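Endo-b-1,4-glucanase (Nasutitermes takasagoensis, PDB 1KS8) probably cleaves internal beta-1,4-glucosidic bonds in cellulose and related beta-glucans, as a family 9 glycosyl hydrolase with an (alpha/alpha)6 fold. Local coordinates at residues N353-P358 with D399-D404; G302-A307 with A390-P395; D213-A218 with D240-Q245; A219-R224 with Q261-K266; Q41-Q46 with E112-V117. One frame throughout, in Å; residues are numbered along the deposited sequence.

Interaction 1 (N353-P358 with D399-D404)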
# COMPACT_ATOMS: atom_id res chain seq x y z
N ASN A 353 18.82 -5.50 16.23
CA ASN A 353 19.04 -4.05 16.19
C ASN A 353 18.13 -3.32 15.21
O ASN A 353 18.60 -2.58 14.34
CB ASN A 353 20.51 -3.79 15.83
CG ASN A 353 20.94 -2.36 16.08
OD1 ASN A 353 21.92 -1.89 15.50
ND2 ASN A 353 20.22 -1.66 16.94
N PRO A 354 16.81 -3.51 15.33
CA PRO A 354 15.87 -2.85 14.43
C PRO A 354 15.76 -1.35 14.71
O PRO A 354 16.23 -0.86 15.74
CB PRO A 354 14.56 -3.57 14.73
CG PRO A 354 14.66 -3.79 16.21
CD PRO A 354 16.09 -4.29 16.36
N PRO A 355 15.15 -0.61 13.78
CA PRO A 355 14.99 0.83 14.01
C PRO A 355 14.07 0.98 15.21
O PRO A 355 13.09 0.23 15.33
CB PRO A 355 14.30 1.31 12.73
CG PRO A 355 14.75 0.31 11.70
CD PRO A 355 14.65 -0.99 12.45
N THR A 356 14.37 1.90 16.11
CA THR A 356 13.52 2.11 17.27
C THR A 356 12.95 3.52 17.30
O THR A 356 12.15 3.86 18.18
CB THR A 356 14.27 1.86 18.60
OG1 THR A 356 15.29 2.86 18.77
CG2 THR A 356 14.90 0.48 18.60
N ARG A 357 13.34 4.34 16.33
CA ARG A 357 12.87 5.71 16.26
C ARG A 357 12.22 6.05 14.92
O ARG A 357 12.58 7.03 14.26
CB ARG A 357 14.03 6.67 16.54
CG ARG A 357 14.72 6.43 17.87
CD ARG A 357 15.93 7.34 18.06
NE ARG A 357 16.55 7.19 19.37
CZ ARG A 357 17.24 6.12 19.76
NH1 ARG A 357 17.41 5.09 18.94
NH2 ARG A 357 17.77 6.09 20.98
N PRO A 358 11.23 5.24 14.49
CA PRO A 358 10.60 5.56 13.21
C PRO A 358 9.96 6.95 13.26
O PRO A 358 9.50 7.40 14.31
CB PRO A 358 9.57 4.44 13.04
CG PRO A 358 9.24 4.05 14.45
CD PRO A 358 10.60 4.07 15.12
N ASP A 399 24.70 0.73 2.08
CA ASP A 399 24.26 -0.01 3.26
C ASP A 399 24.49 0.71 4.59
O ASP A 399 24.53 0.07 5.65
CB ASP A 399 24.95 -1.38 3.31
CG ASP A 399 24.70 -2.21 2.07
OD1 ASP A 399 23.53 -2.56 1.80
OD2 ASP A 399 25.68 -2.52 1.35
N ASN A 400 24.65 2.02 4.55
CA ASN A 400 24.87 2.82 5.76
C ASN A 400 23.53 3.28 6.31
O ASN A 400 22.63 3.62 5.56
CB ASN A 400 25.76 4.02 5.44
CG ASN A 400 27.17 3.61 5.06
OD1 ASN A 400 27.87 4.33 4.35
ND2 ASN A 400 27.60 2.45 5.54
N TYR A 401 23.42 3.30 7.64
CA TYR A 401 22.17 3.68 8.28
C TYR A 401 22.34 4.08 9.74
O TYR A 401 23.11 3.46 10.48
CB TYR A 401 21.18 2.52 8.18
CG TYR A 401 19.92 2.68 9.00
CD1 TYR A 401 18.82 3.36 8.49
CD2 TYR A 401 19.84 2.16 10.29
CE1 TYR A 401 17.66 3.52 9.25
CE2 TYR A 401 18.69 2.32 11.06
CZ TYR A 401 17.60 3.00 10.54
OH TYR A 401 16.47 3.16 11.31
N VAL A 402 21.59 5.10 10.15
CA VAL A 402 21.58 5.58 11.52
C VAL A 402 20.11 5.78 11.89
O VAL A 402 19.37 6.45 11.18
CB VAL A 402 22.34 6.92 11.68
CG1 VAL A 402 22.20 7.43 13.10
CG2 VAL A 402 23.81 6.72 11.34
N ASP A 403 19.71 5.19 13.01
CA ASP A 403 18.34 5.26 13.50
C ASP A 403 18.07 6.65 14.09
O ASP A 403 18.44 6.94 15.23
CB ASP A 403 18.17 4.14 14.54
CG ASP A 403 16.77 4.05 15.11
OD1 ASP A 403 15.80 4.52 14.48
OD2 ASP A 403 16.65 3.47 16.22
N ASP A 404 17.41 7.50 13.30
CA ASP A 404 17.12 8.88 13.70
C ASP A 404 15.69 9.28 13.33
O ASP A 404 15.30 9.22 12.17
CB ASP A 404 18.16 9.80 13.04
CG ASP A 404 17.74 11.26 13.03
OD1 ASP A 404 17.07 11.71 13.98
OD2 ASP A 404 18.11 11.96 12.07
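Pro-355 and Asp-403 bring their CA atoms to 5.6 Å where two irregular loops pass each other, the touching parts running 34° apart from end to end. The carboxylate of Asp-403 is the centre of the contact. Its CG stands opposite the backbone N (chi1 -178°), and this carries the oxygens across to the backbone of Thr-356 and Arg-357. Three donors grip one oxygen. Thr-356 N bonds Asp-403 OD2 at 2.8 Å, nearly straight, from above the carboxylate plane. Thr-356 OG1 donates to Asp-403 OD2 at 3.0 Å, nearly in line with the C-O bond. Arg-357 NH1 makes a salt bridge to Asp-403 OD2 at 3.3 Å. The oxygen lies at the guanidinium edge, in its plane, although the two flat groups are 72° apart. Asp-403 OD1 offers its syn lone pair to Arg-357 N, 3.1 Å away, and also takes a bond from Asn-411. With both oxygens held, the carboxylate is fixed in rotation. Arg-357 NE is tied to the carbonyl of Pro-380. Nearby, Pro-355 CB lies 3.2 Å from Tyr-401 OH, which bonds Asn-411. Asp-403 is a predicted active-site residue of this glycosidase, so the 353-358 loop probably positions it. The contact lies at the surface: one loop follows helix 324-341 and precedes helix 361-364, and the other runs from helix 374-377 to helix 408-411.

Interaction 2 (G302-A307 with A390-P395)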
# COMPACT_ATOMS: atom_id res chain seq x y z
N GLY A 302 11.93 5.60 0.20
CA GLY A 302 11.34 4.29 0.44
C GLY A 302 12.14 3.21 -0.27
O GLY A 302 11.60 2.39 -1.00
N THR A 303 13.45 3.22 -0.03
CA THR A 303 14.35 2.26 -0.65
C THR A 303 13.95 0.80 -0.44
O THR A 303 13.88 0.04 -1.40
CB THR A 303 15.79 2.49 -0.15
OG1 THR A 303 16.17 3.85 -0.40
CG2 THR A 303 16.77 1.57 -0.86
N LEU A 304 13.70 0.41 0.80
CA LEU A 304 13.32 -0.98 1.05
C LEU A 304 11.97 -1.30 0.40
O LEU A 304 11.77 -2.40 -0.09
CB LEU A 304 13.29 -1.26 2.56
CG LEU A 304 14.68 -1.27 3.19
CD1 LEU A 304 14.57 -1.26 4.69
CD2 LEU A 304 15.45 -2.51 2.72
N ARG A 305 11.06 -0.33 0.41
CA ARG A 305 9.75 -0.50 -0.21
C ARG A 305 9.92 -0.83 -1.69
O ARG A 305 9.22 -1.69 -2.22
CB ARG A 305 8.93 0.79 -0.03
CG ARG A 305 7.73 0.97 -0.97
CD ARG A 305 8.15 1.55 -2.33
NE ARG A 305 8.86 2.83 -2.21
CZ ARG A 305 8.28 4.01 -2.04
NH1 ARG A 305 6.96 4.11 -1.97
NH2 ARG A 305 9.03 5.11 -1.96
N HIS A 306 10.85 -0.16 -2.36
CA HIS A 306 11.07 -0.45 -3.78
C HIS A 306 11.61 -1.86 -3.98
O HIS A 306 11.20 -2.55 -4.91
CB HIS A 306 12.03 0.57 -4.40
CG HIS A 306 11.42 1.92 -4.64
ND1 HIS A 306 10.32 2.10 -5.45
CD2 HIS A 306 11.76 3.15 -4.18
CE1 HIS A 306 10.01 3.39 -5.48
NE2 HIS A 306 10.87 4.04 -4.72
N ALA A 307 12.52 -2.29 -3.11
CA ALA A 307 13.09 -3.63 -3.22
C ALA A 307 12.03 -4.69 -2.93
O ALA A 307 11.98 -5.73 -3.60
CB ALA A 307 14.26 -3.78 -2.27
N ALA A 390 6.54 -2.42 11.01
CA ALA A 390 6.80 -1.33 10.07
C ALA A 390 8.13 -1.41 9.34
O ALA A 390 9.19 -1.49 9.97
CB ALA A 390 6.68 0.02 10.79
N LEU A 391 8.07 -1.37 8.01
CA LEU A 391 9.27 -1.38 7.18
C LEU A 391 9.70 0.07 6.97
O LEU A 391 8.93 0.88 6.43
CB LEU A 391 8.97 -2.03 5.82
CG LEU A 391 10.12 -2.12 4.82
CD1 LEU A 391 11.17 -3.10 5.34
CD2 LEU A 391 9.60 -2.59 3.47
N VAL A 392 10.91 0.42 7.40
CA VAL A 392 11.38 1.80 7.25
C VAL A 392 11.97 2.05 5.86
O VAL A 392 12.11 1.13 5.06
CB VAL A 392 12.45 2.17 8.32
CG1 VAL A 392 11.87 2.03 9.71
CG2 VAL A 392 13.69 1.30 8.16
N GLY A 393 12.30 3.31 5.59
CA GLY A 393 12.89 3.66 4.31
C GLY A 393 14.11 2.79 4.07
O GLY A 393 14.27 2.21 2.99
N GLY A 394 14.99 2.71 5.06
CA GLY A 394 16.15 1.86 4.92
C GLY A 394 17.50 2.54 4.84
O GLY A 394 17.62 3.74 5.09
N PRO A 395 18.54 1.78 4.47
CA PRO A 395 19.91 2.27 4.34
C PRO A 395 20.16 3.01 3.03
O PRO A 395 19.31 3.02 2.13
CB PRO A 395 20.73 0.99 4.44
CG PRO A 395 19.88 0.03 3.67
CD PRO A 395 18.47 0.33 4.18
O HOH W 1 17.42 4.90 2.01
O HOH W 2 10.91 1.62 2.58
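Leu-304 N donates to Gly-393 O at 2.9 Å, almost straight. The bond satisfies an N-H in the first turn of helix 303-319, just after the N-cap Gly-302. Packing is tight around this bond. Leu-304 CG sits beside its backbone N (chi1 -70°), which brings CD1 down on the loop. Leu-304 CD1 comes within 3.4 Å of Val-392 O and 3.5 Å of Gly-394 CA. A CB on Gly-394 would run into Leu-304 CG, and its backbone angles call for glycine as well. Leu-391 CD1 closes in on the same methyl, Leu-304 CD1, at 3.9 Å, and Leu-304 CG rests against Pro-395 CD. The flanks are looser and are bridged by water. One water accepts from Arg-305 N at 2.9 Å and donates to Val-392 O at 2.8 Å. Another bridges Thr-303 OG1 and Pro-395 O. Thr-303 OG1 also bonds the carbonyl of Asp-299. Gly-393 lies about 5 Å from the side chain of Glu-412, a predicted active-site residue. The contact is buried, with helix 324-341 packing on Leu-304, Leu-391 and Pro-395, and helix 415-430 on Leu-391 and Arg-305.

Interaction 3 (D213-A218 with D240-Q245)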
# COMPACT_ATOMS: atom_id res chain seq x y z
N ASP A 213 -2.08 4.48 -16.75
CA ASP A 213 -1.86 3.10 -16.33
C ASP A 213 -2.93 2.64 -15.35
O ASP A 213 -3.25 1.45 -15.27
CB ASP A 213 -0.46 2.93 -15.72
CG ASP A 213 -0.25 3.76 -14.48
OD1 ASP A 213 -0.60 4.96 -14.50
OD2 ASP A 213 0.28 3.23 -13.48
N GLU A 214 -3.51 3.58 -14.61
CA GLU A 214 -4.56 3.27 -13.65
C GLU A 214 -5.83 2.78 -14.32
O GLU A 214 -6.54 1.92 -13.78
CB GLU A 214 -4.89 4.50 -12.80
CG GLU A 214 -3.82 4.88 -11.80
CD GLU A 214 -3.51 3.76 -10.83
OE1 GLU A 214 -4.47 3.09 -10.39
OE2 GLU A 214 -2.32 3.55 -10.51
N LEU A 215 -6.14 3.33 -15.49
CA LEU A 215 -7.33 2.92 -16.22
C LEU A 215 -7.20 1.46 -16.66
O LEU A 215 -8.16 0.69 -16.59
CB LEU A 215 -7.55 3.83 -17.43
CG LEU A 215 -7.93 5.27 -17.09
CD1 LEU A 215 -8.00 6.10 -18.37
CD2 LEU A 215 -9.27 5.29 -16.37
N VAL A 216 -6.01 1.08 -17.10
CA VAL A 216 -5.76 -0.29 -17.54
C VAL A 216 -5.78 -1.22 -16.33
O VAL A 216 -6.36 -2.31 -16.38
CB VAL A 216 -4.38 -0.41 -18.23
CG1 VAL A 216 -4.17 -1.83 -18.73
CG2 VAL A 216 -4.29 0.58 -19.40
N TRP A 217 -5.15 -0.78 -15.25
CA TRP A 217 -5.07 -1.54 -14.00
C TRP A 217 -6.48 -1.82 -13.47
O TRP A 217 -6.82 -2.96 -13.14
CB TRP A 217 -4.26 -0.71 -13.00
CG TRP A 217 -4.07 -1.25 -11.59
CD1 TRP A 217 -4.44 -0.62 -10.43
CD2 TRP A 217 -3.32 -2.41 -11.19
NE1 TRP A 217 -3.96 -1.30 -9.34
CE2 TRP A 217 -3.27 -2.40 -9.78
CE3 TRP A 217 -2.68 -3.44 -11.89
CZ2 TRP A 217 -2.61 -3.39 -9.04
CZ3 TRP A 217 -2.02 -4.43 -11.15
CH2 TRP A 217 -1.99 -4.40 -9.75
N ALA A 218 -7.31 -0.77 -13.41
CA ALA A 218 -8.68 -0.90 -12.93
C ALA A 218 -9.51 -1.82 -13.83
O ALA A 218 -10.25 -2.68 -13.34
CB ALA A 218 -9.34 0.47 -12.84
N ASP A 240 -2.67 -0.90 -25.34
CA ASP A 240 -2.05 -0.67 -26.64
C ASP A 240 -2.08 0.80 -27.01
O ASP A 240 -1.08 1.35 -27.48
CB ASP A 240 -2.76 -1.48 -27.73
CG ASP A 240 -2.63 -2.98 -27.53
OD1 ASP A 240 -1.62 -3.42 -26.94
OD2 ASP A 240 -3.54 -3.72 -27.98
N GLU A 241 -3.22 1.45 -26.79
CA GLU A 241 -3.38 2.87 -27.11
C GLU A 241 -2.33 3.71 -26.39
O GLU A 241 -1.69 4.57 -26.99
CB GLU A 241 -4.77 3.35 -26.70
CG GLU A 241 -5.09 4.77 -27.16
CD GLU A 241 -6.33 5.35 -26.50
OE1 GLU A 241 -7.33 4.61 -26.37
OE2 GLU A 241 -6.31 6.54 -26.13
N PHE A 242 -2.17 3.45 -25.10
CA PHE A 242 -1.23 4.18 -24.26
C PHE A 242 0.21 3.68 -24.41
O PHE A 242 1.15 4.30 -23.91
CB PHE A 242 -1.66 4.09 -22.80
CG PHE A 242 -3.04 4.65 -22.53
CD1 PHE A 242 -3.77 4.23 -21.42
CD2 PHE A 242 -3.60 5.61 -23.37
CE1 PHE A 242 -5.03 4.75 -21.15
CE2 PHE A 242 -4.86 6.14 -23.11
CZ PHE A 242 -5.58 5.72 -22.00
N GLY A 243 0.38 2.54 -25.08
CA GLY A 243 1.70 1.98 -25.28
C GLY A 243 2.43 1.63 -23.99
O GLY A 243 3.62 1.90 -23.85
N LEU A 244 1.71 1.01 -23.05
CA LEU A 244 2.30 0.64 -21.77
C LEU A 244 3.51 -0.28 -21.87
O LEU A 244 4.34 -0.32 -20.97
CB LEU A 244 1.25 -0.02 -20.88
CG LEU A 244 0.47 0.90 -19.94
CD1 LEU A 244 -0.25 1.98 -20.73
CD2 LEU A 244 -0.53 0.07 -19.13
N GLN A 245 3.63 -1.03 -22.97
CA GLN A 245 4.76 -1.93 -23.13
C GLN A 245 6.08 -1.16 -23.14
O GLN A 245 7.13 -1.73 -22.85
CB GLN A 245 4.64 -2.72 -24.44
CG GLN A 245 4.60 -1.86 -25.69
CD GLN A 245 3.19 -1.55 -26.15
OE1 GLN A 245 2.34 -1.12 -25.37
NE2 GLN A 245 2.93 -1.76 -27.44
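Val-216 sets CG1 anti to its backbone N (chi1 -178°), which leaves CG2 beside that N, and Leu-244 turns CD2 to meet it with a chi1 of -92°, off the staggered positions. The two side chains meet tip to tip. Leu-244 CD2 is 3.8 Å from Val-216 CG2 and 4.0 Å from Val-216 CB, so it rests on the branch point as well as on the methyl. Leu-244 CD2 also reaches Asp-213 CA at 4.3 Å, one turn back along the helix. Phe-242 packs on the neighbouring side. Leu-215 CD1 comes to its ring edge, close to the plane, 4.3 Å from Phe-242 CE1. Val-216 CG2 approaches Phe-242 CD1 obliquely at 4.2 Å. Gly-243, between Phe-242 and Leu-244, is the positive-phi C-prime residue of a Schellman motif that ends helix 229-241, with Leu-244 N bonded to Tyr-239 O. In the (alpha/alpha)6 fold the contact joins helix 212-226 to the end of the helix that follows it. Asp-213 and Glu-214 are calcium ligands of this protein, although no ion is bound in this model. The carboxylate of Asp-213 leads away from Leu-244 and bonds Lys-256 N. Glu-214 forms a salt bridge with the Lys-256 side chain.

Interaction 4 (A219-R224 with Q261-K266)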
# COMPACT_ATOMS: atom_id res chain seq x y z
N ALA A 219 -9.37 -1.65 -15.14
CA ALA A 219 -10.12 -2.47 -16.08
C ALA A 219 -9.73 -3.94 -15.93
O ALA A 219 -10.59 -4.82 -15.96
CB ALA A 219 -9.86 -2.00 -17.51
N ALA A 220 -8.44 -4.20 -15.77
CA ALA A 220 -7.97 -5.57 -15.62
C ALA A 220 -8.55 -6.21 -14.35
O ALA A 220 -9.01 -7.35 -14.38
CB ALA A 220 -6.45 -5.60 -15.57
N TRP A 221 -8.53 -5.47 -13.25
CA TRP A 221 -9.07 -5.99 -12.00
C TRP A 221 -10.57 -6.23 -12.09
O TRP A 221 -11.08 -7.22 -11.56
CB TRP A 221 -8.75 -5.06 -10.83
CG TRP A 221 -7.40 -5.34 -10.24
CD1 TRP A 221 -6.26 -4.59 -10.38
CD2 TRP A 221 -7.04 -6.48 -9.47
NE1 TRP A 221 -5.21 -5.21 -9.73
CE2 TRP A 221 -5.66 -6.37 -9.17
CE3 TRP A 221 -7.74 -7.60 -9.00
CZ2 TRP A 221 -4.98 -7.33 -8.42
CZ3 TRP A 221 -7.06 -8.56 -8.25
CH2 TRP A 221 -5.69 -8.42 -7.97
N LEU A 222 -11.28 -5.34 -12.77
CA LEU A 222 -12.72 -5.51 -12.93
C LEU A 222 -13.01 -6.75 -13.76
O LEU A 222 -13.98 -7.46 -13.50
CB LEU A 222 -13.34 -4.27 -13.58
CG LEU A 222 -13.70 -3.19 -12.55
CD1 LEU A 222 -14.02 -1.89 -13.25
CD2 LEU A 222 -14.88 -3.67 -11.71
N TYR A 223 -12.18 -7.02 -14.76
CA TYR A 223 -12.38 -8.21 -15.58
C TYR A 223 -12.21 -9.44 -14.70
O TYR A 223 -13.01 -10.37 -14.74
CB TYR A 223 -11.38 -8.27 -16.73
CG TYR A 223 -11.42 -9.58 -17.47
CD1 TYR A 223 -12.58 -10.01 -18.11
CD2 TYR A 223 -10.30 -10.41 -17.52
CE1 TYR A 223 -12.63 -11.24 -18.77
CE2 TYR A 223 -10.34 -11.64 -18.18
CZ TYR A 223 -11.51 -12.04 -18.80
OH TYR A 223 -11.55 -13.26 -19.45
N ARG A 224 -11.15 -9.43 -13.89
CA ARG A 224 -10.88 -10.56 -13.00
C ARG A 224 -12.02 -10.80 -12.02
O ARG A 224 -12.34 -11.94 -11.70
CB ARG A 224 -9.58 -10.32 -12.23
CG ARG A 224 -9.15 -11.50 -11.38
CD ARG A 224 -7.82 -11.23 -10.69
NE ARG A 224 -7.28 -12.46 -10.12
CZ ARG A 224 -6.04 -12.60 -9.68
NH1 ARG A 224 -5.19 -11.58 -9.74
NH2 ARG A 224 -5.63 -13.77 -9.20
N GLN A 261 1.15 -5.54 -16.28
CA GLN A 261 1.68 -6.56 -17.17
C GLN A 261 1.63 -7.98 -16.61
O GLN A 261 1.22 -8.91 -17.31
CB GLN A 261 3.10 -6.19 -17.57
CG GLN A 261 3.14 -4.98 -18.50
CD GLN A 261 4.50 -4.31 -18.57
OE1 GLN A 261 4.73 -3.45 -19.42
NE2 GLN A 261 5.40 -4.69 -17.67
N VAL A 262 2.03 -8.16 -15.36
CA VAL A 262 2.00 -9.50 -14.80
C VAL A 262 0.55 -9.94 -14.55
O VAL A 262 0.23 -11.12 -14.62
CB VAL A 262 2.84 -9.59 -13.49
CG1 VAL A 262 2.10 -8.95 -12.33
CG2 VAL A 262 3.19 -11.04 -13.19
N LEU A 263 -0.32 -8.97 -14.30
CA LEU A 263 -1.74 -9.26 -14.07
C LEU A 263 -2.37 -9.69 -15.40
O LEU A 263 -3.04 -10.73 -15.46
CB LEU A 263 -2.46 -8.01 -13.55
CG LEU A 263 -3.64 -8.17 -12.57
CD1 LEU A 263 -4.51 -6.93 -12.66
CD2 LEU A 263 -4.46 -9.41 -12.88
N LEU A 264 -2.17 -8.90 -16.44
CA LEU A 264 -2.73 -9.23 -17.75
C LEU A 264 -2.14 -10.53 -18.30
O LEU A 264 -2.82 -11.27 -19.01
CB LEU A 264 -2.50 -8.09 -18.75
CG LEU A 264 -3.43 -6.89 -18.58
CD1 LEU A 264 -3.03 -5.78 -19.53
CD2 LEU A 264 -4.87 -7.32 -18.83
N ALA A 265 -0.89 -10.82 -17.96
CA ALA A 265 -0.27 -12.06 -18.42
C ALA A 265 -1.05 -13.24 -17.84
O ALA A 265 -1.30 -14.23 -18.53
CB ALA A 265 1.19 -12.12 -17.96
N LYS A 266 -1.45 -13.12 -16.58
CA LYS A 266 -2.20 -14.18 -15.93
C LYS A 266 -3.63 -14.29 -16.46
O LYS A 266 -4.15 -15.39 -16.66
CB LYS A 266 -2.24 -13.95 -14.42
CG LYS A 266 -2.97 -15.05 -13.64
CD LYS A 266 -2.92 -14.79 -12.14
CE LYS A 266 -3.48 -15.97 -11.36
NZ LYS A 266 -4.89 -16.27 -11.72
O HOH W 3 -7.35 -16.04 -9.57
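Leu-263 reaches from its helix into the angle between Ala-220, Trp-221 and Arg-224. Its CB and CG form the stem, with chi1 at -148°, away from a staggered position, and the two methyls make the contacts. Leu-263 CD1 lies over one face of the Trp-221 indole, offset toward the rim, and is 3.5 Å from Trp-221 NE1. It forms a CH-pi contact with the five-membered ring, 3.6 Å from the ring centroid and 18° off the ring normal. From another side Ala-220 CB touches Leu-263 CD1 at 3.7 Å. The second methyl, Leu-263 CD2, meets Arg-224 NH1 at 3.9 Å. Ala-220 CB also takes Leu-264 CD2 at 4.0 Å. The axes of the two helical segments approach to 10.3 Å and run the same general way, 32° apart. Helix 229-241 comes between them in the chain, as expected for the alternating helices of an (alpha/alpha)6 barrel. Trp-221 also packs on helix 149-165, and its ring meets Trp-217 and Trp-74 edge-to-face. A serine in place of Trp-221 would probably open a gap beside Leu-263 CD1 and leave that methyl without its aromatic face. Toward the surface, the extended Arg-224 chain crosses Lys-266 at about a right angle. The like charges of Arg-224 NH2 and Lys-266 NZ come to 3.6 Å. Asp-78 forms a salt bridge with Arg-224 NH2 and probably offsets part of the like charge. A water at the edge of the guanidinium, in its plane, accepts from Arg-224 NH2 at 2.9 Å and weakly from Lys-266 NZ.

Interaction 5 (Q41-Q46 with E112-V117)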
# COMPACT_ATOMS: atom_id res chain seq x y z
N GLN A 41 -15.39 14.13 8.07
CA GLN A 41 -16.63 14.18 7.30
C GLN A 41 -16.52 14.96 6.00
O GLN A 41 -15.63 15.79 5.82
CB GLN A 41 -17.72 14.80 8.17
CG GLN A 41 -17.45 16.25 8.55
CD GLN A 41 -18.28 16.71 9.72
OE1 GLN A 41 -17.97 16.41 10.88
NE2 GLN A 41 -19.36 17.42 9.43
N GLY A 42 -17.45 14.68 5.09
CA GLY A 42 -17.48 15.34 3.80
C GLY A 42 -18.08 16.73 3.85
O GLY A 42 -18.45 17.22 4.91
N ASP A 43 -18.19 17.36 2.68
CA ASP A 43 -18.71 18.72 2.59
C ASP A 43 -20.17 18.87 3.03
O ASP A 43 -20.58 19.97 3.41
CB ASP A 43 -18.50 19.25 1.17
CG ASP A 43 -17.02 19.38 0.82
OD1 ASP A 43 -16.71 19.67 -0.35
OD2 ASP A 43 -16.17 19.19 1.71
N GLN A 44 -20.94 17.79 2.97
CA GLN A 44 -22.34 17.84 3.40
C GLN A 44 -22.47 17.16 4.77
O GLN A 44 -23.58 16.94 5.26
CB GLN A 44 -23.26 17.13 2.40
CG GLN A 44 -23.63 17.99 1.20
CD GLN A 44 -22.49 18.19 0.23
OE1 GLN A 44 -22.37 19.23 -0.41
NE2 GLN A 44 -21.65 17.17 0.11
N GLY A 45 -21.34 16.84 5.38
CA GLY A 45 -21.36 16.20 6.68
C GLY A 45 -21.40 14.69 6.60
O GLY A 45 -21.65 14.03 7.61
N GLN A 46 -21.16 14.13 5.42
CA GLN A 46 -21.15 12.68 5.26
C GLN A 46 -20.06 12.08 6.13
O GLN A 46 -18.97 12.63 6.24
CB GLN A 46 -20.88 12.28 3.81
CG GLN A 46 -21.86 12.83 2.78
CD GLN A 46 -21.35 14.08 2.09
OE1 GLN A 46 -21.62 14.30 0.91
NE2 GLN A 46 -20.61 14.91 2.82
N GLU A 112 -18.64 11.00 -7.65
CA GLU A 112 -18.03 11.87 -6.66
C GLU A 112 -17.25 10.99 -5.71
O GLU A 112 -17.75 9.96 -5.26
CB GLU A 112 -19.09 12.66 -5.89
CG GLU A 112 -18.50 13.72 -4.96
CD GLU A 112 -19.56 14.58 -4.30
OE1 GLU A 112 -20.12 14.16 -3.27
OE2 GLU A 112 -19.83 15.68 -4.82
N PHE A 113 -16.03 11.39 -5.39
CA PHE A 113 -15.21 10.59 -4.50
C PHE A 113 -14.27 11.44 -3.66
O PHE A 113 -13.51 12.26 -4.19
CB PHE A 113 -14.39 9.59 -5.33
CG PHE A 113 -13.61 8.62 -4.50
CD1 PHE A 113 -14.26 7.60 -3.82
CD2 PHE A 113 -12.23 8.75 -4.37
CE1 PHE A 113 -13.55 6.71 -3.01
CE2 PHE A 113 -11.51 7.87 -3.56
CZ PHE A 113 -12.17 6.85 -2.89
N TYR A 114 -14.31 11.25 -2.35
CA TYR A 114 -13.42 11.99 -1.47
C TYR A 114 -12.06 11.32 -1.46
O TYR A 114 -11.94 10.13 -1.13
CB TYR A 114 -14.00 12.11 -0.06
CG TYR A 114 -15.02 13.21 0.03
CD1 TYR A 114 -16.34 13.02 -0.40
CD2 TYR A 114 -14.66 14.48 0.47
CE1 TYR A 114 -17.26 14.07 -0.40
CE2 TYR A 114 -15.57 15.54 0.48
CZ TYR A 114 -16.86 15.32 0.04
OH TYR A 114 -17.75 16.37 0.04
N GLY A 115 -11.04 12.08 -1.84
CA GLY A 115 -9.69 11.54 -1.90
C GLY A 115 -8.75 11.96 -0.79
O GLY A 115 -7.59 11.55 -0.78
N GLN A 116 -9.23 12.76 0.15
CA GLN A 116 -8.37 13.19 1.24
C GLN A 116 -9.14 13.75 2.42
O GLN A 116 -10.15 14.42 2.24
CB GLN A 116 -7.38 14.25 0.74
CG GLN A 116 -6.17 14.47 1.65
CD GLN A 116 -5.17 15.44 1.05
OE1 GLN A 116 -4.78 15.30 -0.11
NE2 GLN A 116 -4.73 16.41 1.84
N VAL A 117 -8.66 13.45 3.62
CA VAL A 117 -9.22 14.02 4.84
C VAL A 117 -7.99 14.47 5.62
O VAL A 117 -7.09 13.66 5.90
CB VAL A 117 -10.02 13.02 5.69
CG1 VAL A 117 -10.53 13.72 6.95
CG2 VAL A 117 -11.20 12.49 4.88
O HOH W 4 -19.91 16.27 -1.39
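Tyr-114 OH is gripped by the backbone N of Asp-43 and by a water. Asp-43 N donates to Tyr-114 OH at 2.9 Å, close to straight. The water lies 2.6 Å from Tyr-114 OH and donates to Glu-112 OE1 at 2.8 Å. Gln-44 NE2 stands at the same water, too close for the distance to be trusted. Glu-112 OE1 is bonded to Thr-108 as well. Tyr-114 CG sits beside its backbone N (chi1 -81°), and the ring projects toward the type I turn from Gly-42 to Gly-45. Gly-42 CA makes an off-centre CH-pi contact, 4.2 Å from the centroid of the Tyr-114 ring. A CB on Gly-42 would be tight against Tyr-114 CZ. Asp-43 OD2 comes in plane to the ring edge, 3.9 Å from Tyr-114 CE2, with the carboxylate at 89° to the ring. A leucine at Tyr-114 would probably leave Asp-43 N and the water without their hydroxyl partner. The contact lies away from the active site and the calcium ligands. It joins the long loop ahead of strand 60-61 to strand 113-117, the middle strand of a small antiparallel sheet. That strand has a classic beta bulge at Gly-115 and Gln-116, opposite Tyr-140 of strand 139-142, and Tyr-114 also packs on helix 89-106.

How the interactions relate
Interactions 1 and 2 form one neighbourhood, with centres 11 Å apart. They touch where Pro-355 CG meets Val-392 CG2 at 3.8 Å, and Tyr-401 packs on Gly-394 and Pro-395. Both border the predicted active site: interaction 1 holds Asp-403, and Gly-393 of interaction 2 lies near Glu-412. Interactions 3 and 4 form a second pair, also 11 Å apart between centres. They share helix 212-226, and Trp-217 CZ3 meets Leu-263 CD1 at 3.8 Å. Interaction 3 holds the calcium ligands Asp-213 and Glu-214; both contacts are centred about 38 Å from interaction 1, across the centre of the chain. Interaction 5 stands apart, its nearest atoms about 11 Å from interaction 3.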